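Local coordinates for hypothetical membrane protein (Corynebacterium glutamicum, PDB 6JS9), which binds heme through its N-terminal HtaA domain, the part described here, and probably passes it along the heme-uptake machinery of Corynebacteria, at residues T87-I92 with V105-R110; D128-D133 with D154-G159; T56-D61 with A140-D145; I147-T152 with G178-S183. All coordinates share one frame; numbering follows the deposited sequence. Where two conformers were deposited one is given.

Contact 1. Residues T87-I92 with V105-R110; sequences TTMSDI and VDLVAR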
loop_
_atom_site.group_PDB
_atom_site.type_symbol
_atom_site.label_atom_id
_atom_site.label_comp_id
_atom_site.label_asym_id
_atom_site.label_seq_id
_atom_site.Cartn_x
_atom_site.Cartn_y
_atom_site.Cartn_z
ATOM N N THR A 87 -6.109 0.158 -11.578
ATOM C CA THR A 87 -5.665 0.879 -10.391
ATOM C C THR A 87 -4.158 0.767 -10.248
ATOM O O THR A 87 -3.608 -0.340 -10.254
ATOM C CB THR A 87 -6.311 0.345 -9.116
ATOM O OG1 THR A 87 -7.730 0.480 -9.208
ATOM C CG2 THR A 87 -5.790 1.116 -7.880
ATOM N N THR A 88 -3.504 1.915 -10.105
ATOM C CA THR A 88 -2.068 1.999 -9.882
ATOM C C THR A 88 -1.806 2.666 -8.538
ATOM O O THR A 88 -2.311 3.765 -8.271
ATOM C CB THR A 88 -1.373 2.782 -10.999
ATOM O OG1 THR A 88 -1.539 2.086 -12.236
ATOM C CG2 THR A 88 0.127 2.928 -10.700
ATOM N N MET A 89 -1.028 1.991 -7.702
ATOM C CA MET A 89 -0.670 2.462 -6.376
ATOM C C MET A 89 0.811 2.794 -6.371
ATOM O O MET A 89 1.630 1.944 -6.737
ATOM C CB MET A 89 -0.989 1.375 -5.357
ATOM C CG MET A 89 -0.579 1.664 -3.959
ATOM S SD MET A 89 -1.051 0.259 -2.946
ATOM C CE MET A 89 -2.772 0.107 -3.413
ATOM N N SER A 90 1.154 4.026 -5.981
ATOM C CA SER A 90 2.552 4.468 -5.948
ATOM C C SER A 90 2.771 5.437 -4.788
ATOM O O SER A 90 1.846 5.756 -4.035
ATOM C CB SER A 90 2.959 5.132 -7.264
ATOM O OG SER A 90 2.282 6.365 -7.428
ATOM N N ASP A 91 4.015 5.913 -4.666
ATOM C CA ASP A 91 4.432 6.847 -3.617
ATOM C C ASP A 91 3.973 6.357 -2.245
ATOM O O ASP A 91 3.296 7.057 -1.489
ATOM C CB ASP A 91 3.925 8.259 -3.908
ATOM C CG ASP A 91 4.530 8.845 -5.170
ATOM O OD1 ASP A 91 5.765 9.084 -5.204
ATOM O OD2 ASP A 91 3.761 9.040 -6.139
ATOM N N ILE A 92 4.325 5.111 -1.951
ATOM C CA ILE A 92 3.962 4.486 -0.688
ATOM C C ILE A 92 4.790 5.111 0.429
ATOM O O ILE A 92 6.012 5.277 0.299
ATOM C CB ILE A 92 4.172 2.965 -0.790
ATOM C CG1 ILE A 92 3.167 2.379 -1.796
ATOM C CG2 ILE A 92 4.085 2.288 0.575
ATOM C CD1 ILE A 92 3.798 1.520 -2.860
ATOM N N VAL A 105 -0.650 6.298 0.227
ATOM C CA VAL A 105 -0.344 6.006 -1.168
ATOM C C VAL A 105 -0.902 7.107 -2.058
ATOM O O VAL A 105 -1.797 7.869 -1.675
ATOM C CB VAL A 105 -0.908 4.641 -1.644
ATOM C CG1 VAL A 105 -0.381 3.492 -0.787
ATOM C CG2 VAL A 105 -2.411 4.671 -1.655
ATOM N N ASP A 106 -0.342 7.188 -3.258
ATOM C CA ASP A 106 -0.969 7.891 -4.362
ATOM C C ASP A 106 -1.674 6.846 -5.214
ATOM O O ASP A 106 -1.136 5.760 -5.453
ATOM C CB ASP A 106 0.057 8.655 -5.209
ATOM C CG ASP A 106 0.615 9.901 -4.516
ATOM O OD1 ASP A 106 0.199 10.238 -3.384
ATOM O OD2 ASP A 106 1.484 10.562 -5.125
ATOM N N LEU A 107 -2.883 7.164 -5.655
ATOM C CA LEU A 107 -3.683 6.246 -6.445
ATOM C C LEU A 107 -4.049 6.904 -7.762
ATOM O O LEU A 107 -4.417 8.083 -7.801
ATOM C CB LEU A 107 -4.974 5.833 -5.710
ATOM C CG LEU A 107 -4.865 4.773 -4.616
ATOM C CD1 LEU A 107 -6.241 4.463 -4.098
ATOM C CD2 LEU A 107 -4.210 3.513 -5.143
ATOM N N VAL A 108 -3.950 6.134 -8.838
ATOM C CA VAL A 108 -4.525 6.491 -10.125
ATOM C C VAL A 108 -5.417 5.320 -10.516
ATOM O O VAL A 108 -4.917 4.221 -10.791
ATOM C CB VAL A 108 -3.450 6.754 -11.186
ATOM C CG1 VAL A 108 -4.094 7.017 -12.532
ATOM C CG2 VAL A 108 -2.561 7.929 -10.748
ATOM N N ALA A 109 -6.729 5.537 -10.510
ATOM C CA ALA A 109 -7.654 4.416 -10.533
ATOM C C ALA A 109 -8.924 4.786 -11.276
ATOM O O ALA A 109 -9.487 5.865 -11.058
ATOM C CB ALA A 109 -8.007 3.966 -9.109
ATOM N N ARG A 110 -9.382 3.880 -12.140
ATOM C CA ARG A 110 -10.703 4.050 -12.729
ATOM C C ARG A 110 -11.762 4.009 -11.637
ATOM O O ARG A 110 -11.707 3.171 -10.732
ATOM C CB ARG A 110 -10.977 2.974 -13.776
ATOM C CG ARG A 110 -10.183 3.161 -15.055
ATOM C CD ARG A 110 -10.676 2.250 -16.147
ATOM N NE ARG A 110 -9.726 2.196 -17.251
ATOM C CZ ARG A 110 -9.724 3.050 -18.269
ATOM N NH1 ARG A 110 -8.824 2.931 -19.240
ATOM N NH2 ARG A 110 -10.624 4.024 -18.315
HETATM O O HOH W 1 -9.904 0.906 -11.212
HETATM O O HOH W 2 1.732 9.109 -1.016
#
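T88 and V108 form one hydrogen-bonded pair of an antiparallel beta ladder, S90 and D106 the next; the short strands 87-90 and 105-110 run 175° apart, their axes separated by 4.6 Å. M89 faces L107 between them and T87 faces A109 beyond T88, both as non-hydrogen-bonded pairs. Four backbone bonds result, the shortest from D106 N to S90 O at 2.7 Å, and CA-H...O contacts such as T87 CA to V108 O fill the intervals. On the buried face, M89 is extended to its sulfur, with CG anti to the backbone N (chi1 175°), which lays its CG against V105 CG1 at 3.7 Å while L107 runs alongside. T87 OG1 is 3.5 Å from the A109 methyl and shares a water with R110 O. The other face carries T88, S90, D106 and V108. At its end the carboxylates of D91 and D106 come together, OD2 to OD2 2.9 Å, with their planes 60° apart, and D127 brings a third carboxylate close to D106; such proximity may raise the proton affinity of one of them. A water donates to D91 O and D106 OD1; the latter also takes the backbone N-H of D128. The ladder is one part of hairpin 82-97/100-110, with strand 63-79 flanking it beyond T87 and M89 and strand 123-127 beyond L107; R110 belongs to the heme pocket.

Contact 2. Residues D128-D133 with D154-G159; sequences DIVLAD and DLTAAG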
loop_
_atom_site.group_PDB
_atom_site.type_symbol
_atom_site.label_atom_id
_atom_site.label_comp_id
_atom_site.label_asym_id
_atom_site.label_seq_id
_atom_site.Cartn_x
_atom_site.Cartn_y
_atom_site.Cartn_z
ATOM N N ASP A 128 -2.001 11.186 -1.837
ATOM C CA ASP A 128 -1.837 11.247 -0.379
ATOM C C ASP A 128 -3.052 10.680 0.357
ATOM O O ASP A 128 -3.552 11.260 1.324
ATOM C CB ASP A 128 -1.554 12.682 0.076
ATOM C CG ASP A 128 -0.387 13.303 -0.655
ATOM O OD1 ASP A 128 0.731 12.729 -0.601
ATOM O OD2 ASP A 128 -0.608 14.357 -1.299
ATOM N N ILE A 129 -3.532 9.540 -0.109
ATOM C CA ILE A 129 -4.685 8.890 0.500
ATOM C C ILE A 129 -4.183 8.006 1.623
ATOM O O ILE A 129 -3.287 7.179 1.413
ATOM C CB ILE A 129 -5.463 8.057 -0.539
ATOM C CG1 ILE A 129 -5.946 8.947 -1.683
ATOM C CG2 ILE A 129 -6.649 7.345 0.104
ATOM C CD1 ILE A 129 -6.910 10.057 -1.268
ATOM N N VAL A 130 -4.755 8.157 2.814
ATOM C CA VAL A 130 -4.465 7.195 3.875
ATOM C C VAL A 130 -5.255 5.925 3.570
ATOM O O VAL A 130 -6.475 5.876 3.742
ATOM C CB VAL A 130 -4.790 7.733 5.273
ATOM C CG1 VAL A 130 -4.498 6.661 6.301
ATOM C CG2 VAL A 130 -3.961 8.981 5.587
ATOM N N LEU A 131 -4.553 4.888 3.127
ATOM C CA LEU A 131 -5.202 3.660 2.698
ATOM C C LEU A 131 -5.520 2.726 3.864
ATOM O O LEU A 131 -6.529 2.017 3.832
ATOM C CB LEU A 131 -4.301 2.946 1.687
ATOM C CG LEU A 131 -4.824 1.658 1.061
ATOM C CD1 LEU A 131 -6.191 1.874 0.430
ATOM C CD2 LEU A 131 -3.813 1.121 0.037
ATOM N N ALA A 132 -4.663 2.690 4.883
ATOM C CA ALA A 132 -4.817 1.743 5.981
ATOM C C ALA A 132 -4.202 2.313 7.250
ATOM O O ALA A 132 -3.201 3.034 7.203
ATOM C CB ALA A 132 -4.161 0.386 5.667
ATOM N N ASP A 133 -4.826 1.976 8.379
ATOM C CA ASP A 133 -4.258 2.175 9.706
ATOM C C ASP A 133 -3.566 0.892 10.145
ATOM O O ASP A 133 -4.076 -0.211 9.915
ATOM C CB ASP A 133 -5.349 2.537 10.717
ATOM C CG ASP A 133 -5.868 3.960 10.556
ATOM O OD1 ASP A 133 -5.046 4.905 10.536
ATOM O OD2 ASP A 133 -7.106 4.131 10.474
ATOM N N ASP A 154 -6.069 -2.072 9.100
ATOM C CA ASP A 154 -7.481 -1.783 8.872
ATOM C C ASP A 154 -7.616 -0.818 7.704
ATOM O O ASP A 154 -6.933 0.213 7.665
ATOM C CB ASP A 154 -8.139 -1.141 10.099
ATOM C CG ASP A 154 -8.320 -2.108 11.238
ATOM O OD1 ASP A 154 -8.203 -3.332 11.006
ATOM O OD2 ASP A 154 -8.578 -1.638 12.370
ATOM N N LEU A 155 -8.536 -1.127 6.796
ATOM C CA LEU A 155 -8.841 -0.260 5.663
ATOM C C LEU A 155 -9.628 0.973 6.101
ATOM O O LEU A 155 -10.546 0.892 6.923
ATOM C CB LEU A 155 -9.646 -1.051 4.621
ATOM C CG LEU A 155 -10.112 -0.336 3.358
ATOM C CD1 LEU A 155 -8.915 -0.014 2.480
ATOM C CD2 LEU A 155 -11.115 -1.179 2.623
ATOM N N THR A 156 -9.279 2.123 5.531
ATOM C CA THR A 156 -9.967 3.365 5.852
ATOM C C THR A 156 -11.217 3.528 5.001
ATOM O O THR A 156 -11.419 2.838 3.995
ATOM C CB THR A 156 -9.071 4.577 5.626
ATOM O OG1 THR A 156 -8.851 4.722 4.217
ATOM C CG2 THR A 156 -7.724 4.424 6.379
ATOM N N ALA A 157 -12.052 4.485 5.408
ATOM C CA ALA A 157 -13.240 4.817 4.630
ATOM C C ALA A 157 -12.867 5.188 3.200
ATOM O O ALA A 157 -13.480 4.709 2.238
ATOM C CB ALA A 157 -14.002 5.958 5.311
ATOM N N ALA A 158 -11.839 6.026 3.042
ATOM C CA ALA A 158 -11.448 6.469 1.707
ATOM C C ALA A 158 -10.857 5.324 0.894
ATOM O O ALA A 158 -11.058 5.255 -0.325
ATOM C CB ALA A 158 -10.465 7.640 1.812
ATOM N N GLY A 159 -10.111 4.423 1.545
ATOM C CA GLY A 159 -9.581 3.262 0.840
ATOM C C GLY A 159 -10.683 2.346 0.342
ATOM O O GLY A 159 -10.622 1.830 -0.779
#
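T156, L131 and D154 bury the most surface of any residues here, at the open end of the antiparallel hairpin of strands 129-136 and 146-155, where the second strand gives way to helix 157-162. D154 supplies the regular part: it makes a hydrogen-bonded pair with D133, D133 N reaching D154 O and D154 N reaching D133 O, each at 2.8 Å. D154 O also receives a CA-H...O contact from A132, the residue paired with L155 in the next, non-hydrogen-bonded position.

Past L155 the ladder loses its regularity. T156 N still donates to L131 O, but at 3.2 Å and from 45° out of the carbonyl plane. Here L131 and A132 both face L103 on the other neighbouring strand, a classic beta bulge. The side chain of L131 starts away from the partner segment and bends back, so that CD1 lies 3.7 Å from G159 CA and 3.9 Å from L155 CD1. L155 in turn packs on Y167, a heme-binding residue, so L155 lies one residue removed from the heme, its side chain about 8 Å from it.

T156 is the N-cap of the helix. Its OG1 stands between the backbone N and the carbonyl carbon (chi1 69°), where it can serve both segments, while CG2 meets V130 CG1. The hydroxyl accepts from G159 N at 3.0 Å and donates its proton to V130 O at 2.7 Å, in the carbonyl plane.

Contact 3. Residues T56-D61 with A140-D145; sequences TTVTSD and ADFSQD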
loop_
_atom_site.group_PDB
_atom_site.type_symbol
_atom_site.label_atom_id
_atom_site.label_comp_id
_atom_site.label_asym_id
_atom_site.label_seq_id
_atom_site.Cartn_x
_atom_site.Cartn_y
_atom_site.Cartn_z
ATOM N N THR A 56 13.438 9.717 4.626
ATOM C CA THR A 56 13.061 9.609 6.031
ATOM C C THR A 56 13.026 10.985 6.682
ATOM O O THR A 56 13.989 11.753 6.584
ATOM C CB THR A 56 14.015 8.684 6.793
ATOM O OG1 THR A 56 14.008 7.383 6.180
ATOM C CG2 THR A 56 13.566 8.557 8.235
ATOM N N THR A 57 11.904 11.300 7.325
ATOM C CA THR A 57 11.743 12.531 8.092
ATOM C C THR A 57 11.370 12.127 9.506
ATOM O O THR A 57 10.389 11.405 9.704
ATOM C CB THR A 57 10.662 13.438 7.496
ATOM O OG1 THR A 57 11.045 13.858 6.185
ATOM C CG2 THR A 57 10.459 14.673 8.355
ATOM N N VAL A 58 12.143 12.578 10.484
ATOM C CA VAL A 58 11.908 12.213 11.871
ATOM C C VAL A 58 11.589 13.476 12.655
ATOM O O VAL A 58 12.403 14.405 12.700
ATOM C CB VAL A 58 13.114 11.467 12.464
ATOM C CG1 VAL A 58 12.886 11.169 13.923
ATOM C CG2 VAL A 58 13.332 10.174 11.682
ATOM N N THR A 59 10.403 13.516 13.264
ATOM C CA THR A 59 10.017 14.644 14.108
ATOM C C THR A 59 10.194 14.366 15.595
ATOM O O THR A 59 10.255 15.310 16.387
ATOM C CB THR A 59 8.553 15.039 13.848
ATOM O OG1 THR A 59 7.712 13.894 14.026
ATOM C CG2 THR A 59 8.378 15.553 12.417
ATOM N N SER A 60 10.260 13.101 15.983
ATOM C CA SER A 60 10.397 12.705 17.374
ATOM C C SER A 60 10.814 11.246 17.337
ATOM O O SER A 60 10.694 10.596 16.297
ATOM C CB SER A 60 9.093 12.912 18.149
ATOM O OG SER A 60 9.295 12.705 19.533
ATOM N N ASP A 61 11.339 10.738 18.459
ATOM C CA ASP A 61 11.761 9.334 18.476
ATOM C C ASP A 61 10.658 8.416 17.956
ATOM O O ASP A 61 10.925 7.483 17.181
ATOM C CB ASP A 61 12.163 8.896 19.881
ATOM C CG ASP A 61 13.549 9.394 20.285
ATOM O OD1 ASP A 61 14.359 9.768 19.410
ATOM O OD2 ASP A 61 13.828 9.399 21.494
ATOM N N ALA A 140 7.443 1.979 17.250
ATOM C CA ALA A 140 8.526 2.519 16.442
ATOM C C ALA A 140 9.364 3.494 17.271
ATOM O O ALA A 140 8.825 4.355 17.974
ATOM C CB ALA A 140 7.968 3.207 15.198
ATOM N N ASP A 141 10.684 3.363 17.182
ATOM C CA ASP A 141 11.609 4.226 17.922
ATOM C C ASP A 141 12.776 4.542 16.992
ATOM O O ASP A 141 13.672 3.712 16.815
ATOM C CB ASP A 141 12.074 3.542 19.199
ATOM C CG ASP A 141 12.969 4.429 20.070
ATOM O OD1 ASP A 141 13.447 5.501 19.617
ATOM O OD2 ASP A 141 13.182 4.027 21.231
ATOM N N PHE A 142 12.760 5.738 16.396
ATOM C CA PHE A 142 13.792 6.114 15.435
ATOM C C PHE A 142 15.154 6.339 16.079
ATOM O O PHE A 142 16.143 6.479 15.351
ATOM C CB PHE A 142 13.377 7.371 14.667
ATOM C CG PHE A 142 12.355 7.113 13.590
ATOM C CD1 PHE A 142 12.745 6.654 12.338
ATOM C CD2 PHE A 142 11.002 7.318 13.829
ATOM C CE1 PHE A 142 11.799 6.407 11.340
ATOM C CE2 PHE A 142 10.051 7.075 12.833
ATOM C CZ PHE A 142 10.458 6.620 11.590
ATOM N N SER A 143 15.240 6.383 17.408
ATOM C CA SER A 143 16.556 6.425 18.039
ATOM C C SER A 143 17.194 5.046 18.156
ATOM O O SER A 143 18.351 4.954 18.565
ATOM C CB SER A 143 16.477 7.048 19.427
ATOM O OG SER A 143 16.010 6.087 20.354
ATOM N N GLN A 144 16.480 3.976 17.829
ATOM C CA GLN A 144 17.079 2.654 17.861
ATOM C C GLN A 144 17.590 2.282 16.474
ATOM O O GLN A 144 17.381 2.997 15.490
ATOM C CB GLN A 144 16.086 1.612 18.390
ATOM C CG GLN A 144 15.614 1.861 19.831
ATOM C CD GLN A 144 16.704 1.660 20.891
ATOM O OE1 GLN A 144 17.778 2.263 20.833
ATOM N NE2 GLN A 144 16.414 0.816 21.874
ATOM N N ASP A 145 18.288 1.154 16.406
ATOM C CA ASP A 145 18.942 0.753 15.171
ATOM C C ASP A 145 17.983 0.116 14.172
ATOM O O ASP A 145 18.354 -0.059 13.003
ATOM C CB ASP A 145 20.103 -0.199 15.486
ATOM C CG ASP A 145 21.160 0.446 16.385
ATOM O OD1 ASP A 145 21.314 1.690 16.322
ATOM O OD2 ASP A 145 21.834 -0.283 17.150
#
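V58 lies over one face of the F142 ring. V58 CG2 stands 3.9 Å from the ring centroid and 24° off the normal, a CH-pi contact displaced toward CD1, while V58 CG1 touches F142 CB. The T56 methyl reaches CE1 more obliquely at 4.2 Å. At the ring edge, close to its plane, comes D61 O, whose main partner is the F142 backbone: F142 N donates to it at 2.7 Å, almost straight at 172°. This bond fixes the start of the phenylalanine side chain, and chi1 of -77°, with CG anti to the carbonyl carbon, directs the ring toward V58.

One shell out, a type I turn from D141 to Q144 holds F142 in place, closed by Q144 N to D141 O. D141 also forms an Asx turn: its OD1 takes both S143 N and S143 OG, the hydroxyl at 2.7 Å, from the same face of the carboxylate. D61 lies beside D141, pointing the same way, and its OD1 rests on S143 CB at 3.4 Å. D61 OD2 is 4.3 Å from D141 OD1; the two S143 donors on D141 OD1 probably offset some of that like-charge repulsion.

The arrangement joins the end of strand 48-58 and the turn leading on to strand 63-79 to the loop between strands 129-136 and 146-155, with F142 also packing on V66 of strand 63-79 and I147 of strand 146-155.

Contact 4. Residues I147-T152 with G178-S183; sequences IDLSGT and GSLTIS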
loop_
_atom_site.group_PDB
_atom_site.type_symbol
_atom_site.label_atom_id
_atom_site.label_comp_id
_atom_site.label_asym_id
_atom_site.label_seq_id
_atom_site.Cartn_x
_atom_site.Cartn_y
_atom_site.Cartn_z
ATOM N N ILE A 147 13.482 -0.698 13.128
ATOM C CA ILE A 147 12.052 -0.563 13.368
ATOM C C ILE A 147 11.361 -1.785 12.771
ATOM O O ILE A 147 11.501 -2.065 11.573
ATOM C CB ILE A 147 11.487 0.738 12.776
ATOM C CG1 ILE A 147 12.011 1.942 13.556
ATOM C CG2 ILE A 147 9.943 0.708 12.758
ATOM C CD1 ILE A 147 11.775 3.271 12.876
ATOM N N ASP A 148 10.638 -2.522 13.607
ATOM C CA ASP A 148 9.878 -3.677 13.156
ATOM C C ASP A 148 8.556 -3.193 12.563
ATOM O O ASP A 148 7.766 -2.533 13.250
ATOM C CB ASP A 148 9.659 -4.633 14.328
ATOM C CG ASP A 148 9.018 -5.945 13.911
ATOM O OD1 ASP A 148 8.615 -6.080 12.738
ATOM O OD2 ASP A 148 8.920 -6.846 14.770
ATOM N N LEU A 149 8.327 -3.500 11.288
ATOM C CA LEU A 149 7.126 -3.075 10.572
ATOM C C LEU A 149 5.961 -4.043 10.725
ATOM O O LEU A 149 4.901 -3.816 10.123
ATOM C CB LEU A 149 7.445 -2.879 9.083
ATOM C CG LEU A 149 8.520 -1.832 8.755
ATOM C CD1 LEU A 149 8.809 -1.765 7.269
ATOM C CD2 LEU A 149 8.149 -0.450 9.277
ATOM N N SER A 150 6.121 -5.102 11.519
ATOM C CA SER A 150 5.080 -6.116 11.659
ATOM C C SER A 150 3.887 -5.588 12.452
ATOM O O SER A 150 4.051 -5.009 13.536
ATOM C CB SER A 150 5.651 -7.357 12.338
ATOM O OG SER A 150 6.747 -7.868 11.602
ATOM N N GLY A 151 2.687 -5.796 11.911
ATOM C CA GLY A 151 1.466 -5.376 12.577
ATOM C C GLY A 151 0.248 -5.721 11.737
ATOM O O GLY A 151 0.356 -6.258 10.630
ATOM N N THR A 152 -0.924 -5.416 12.292
ATOM C CA THR A 152 -2.200 -5.648 11.630
ATOM C C THR A 152 -2.722 -4.339 11.049
ATOM O O THR A 152 -2.361 -3.249 11.507
ATOM C CB THR A 152 -3.225 -6.231 12.605
ATOM O OG1 THR A 152 -3.360 -5.356 13.732
ATOM C CG2 THR A 152 -2.788 -7.606 13.082
ATOM N N GLY A 178 8.105 -7.051 7.800
ATOM C CA GLY A 178 9.423 -6.552 7.478
ATOM C C GLY A 178 10.024 -5.740 8.604
ATOM O O GLY A 178 9.568 -5.760 9.750
ATOM N N SER A 179 11.070 -4.996 8.252
ATOM C CA SER A 179 11.802 -4.190 9.216
ATOM C C SER A 179 12.688 -3.217 8.459
ATOM O O SER A 179 13.078 -3.471 7.319
ATOM C CB SER A 179 12.653 -5.061 10.149
ATOM O OG SER A 179 13.813 -5.521 9.482
ATOM N N LEU A 180 13.023 -2.110 9.122
ATOM C CA LEU A 180 13.967 -1.133 8.599
ATOM C C LEU A 180 15.162 -1.005 9.547
ATOM O O LEU A 180 15.029 -1.136 10.766
ATOM C CB LEU A 180 13.292 0.246 8.411
ATOM C CG LEU A 180 12.000 0.345 7.587
ATOM C CD1 LEU A 180 11.396 1.747 7.677
ATOM C CD2 LEU A 180 12.228 -0.059 6.131
ATOM N N THR A 181 16.338 -0.757 8.979
ATOM C CA THR A 181 17.498 -0.346 9.757
ATOM C C THR A 181 17.656 1.169 9.635
ATOM O O THR A 181 17.502 1.735 8.547
ATOM C CB THR A 181 18.763 -1.075 9.290
ATOM O OG1 THR A 181 19.127 -0.629 7.982
ATOM C CG2 THR A 181 18.524 -2.577 9.225
ATOM N N ILE A 182 17.908 1.828 10.766
ATOM C CA ILE A 182 18.028 3.280 10.836
ATOM C C ILE A 182 19.461 3.611 11.216
ATOM O O ILE A 182 20.041 2.940 12.074
ATOM C CB ILE A 182 17.056 3.879 11.866
ATOM C CG1 ILE A 182 15.654 3.282 11.696
ATOM C CG2 ILE A 182 17.061 5.409 11.784
ATOM C CD1 ILE A 182 15.034 3.490 10.320
ATOM N N SER A 183 20.032 4.630 10.578
ATOM C CA SER A 183 21.403 5.052 10.868
ATOM C C SER A 183 21.516 6.561 10.650
ATOM O O SER A 183 20.517 7.251 10.426
ATOM C CB SER A 183 22.402 4.259 10.018
ATOM O OG SER A 183 21.952 4.143 8.680
#
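L149 meets segment 178-183 of strand 177-183 just where its own strand breaks, and its side chain can be followed atom by atom. CB sits 3.6 Å from G178 O, the acceptor of the L149 backbone N-H. CG, placed anti to the carbonyl carbon by chi1 of -60°, passes S179 N and CA at 4.1 Å. The chain then continues extended, and CD1 ends 3.8 Å from L180 CG, with L180 CD2 scarcely farther away. The leucine thus passes from polar backbone to apolar neighbour. Beyond the two segments it lies on M94 and F96, whereas L180 rests on V66 and F68.

Before L149 the pairing is regular antiparallel sheet. I147 and L180 exchange two backbone hydrogen bonds, and D148 faces S179 as a non-hydrogen-bonded pair; on the side of L180, I147 CD1 touches I182 CG1. At L149 the regularity ends: its N comes to G178 O from above the carbonyl plane, 45° out of it, and by G151 the chain has left strand 177-183. D148 shapes that departure. With CG anti to the backbone N, its OD1 accepts S150 N at 2.9 Å, an Asx turn, and S150 OG at 2.8 Å on the syn side. OD1 also lies 3.2 Å from G178 O, an acceptor like itself. G178 has a positive phi, 104°; a CB there would press on the preceding carbonyl O.

The chemistry implies a division of labour: backbone bonds and leucine and isoleucine packing hold the strands together, whereas the two S150 donors, through their partial positive hydrogens, probably offset the negative charge on OD1 and so ease its closeness to the G178 carbonyl.

In the fold
All four contacts belong to one curled antiparallel sheet, with heme at one end. Contact 1 is nearest the ligand: T87 comes within about 5 Å of it by side chain and R110 lines its pocket. Contact 2, centred 12 Å from contact 1, joins it through adjacent strands, V105 O receiving I129 N at 2.9 Å and M89 CE packing on L131 CD2. Contacts 3 and 4 lie away from the heme site, their centres 11 Å apart, linked by D145 O with I182 N and by F142 against I147. Strand 146-155 serves both contact 2 and contact 4, whose centres are 20 Å apart, and so leads from the heme-side half of the sheet to contacts 3 and 4.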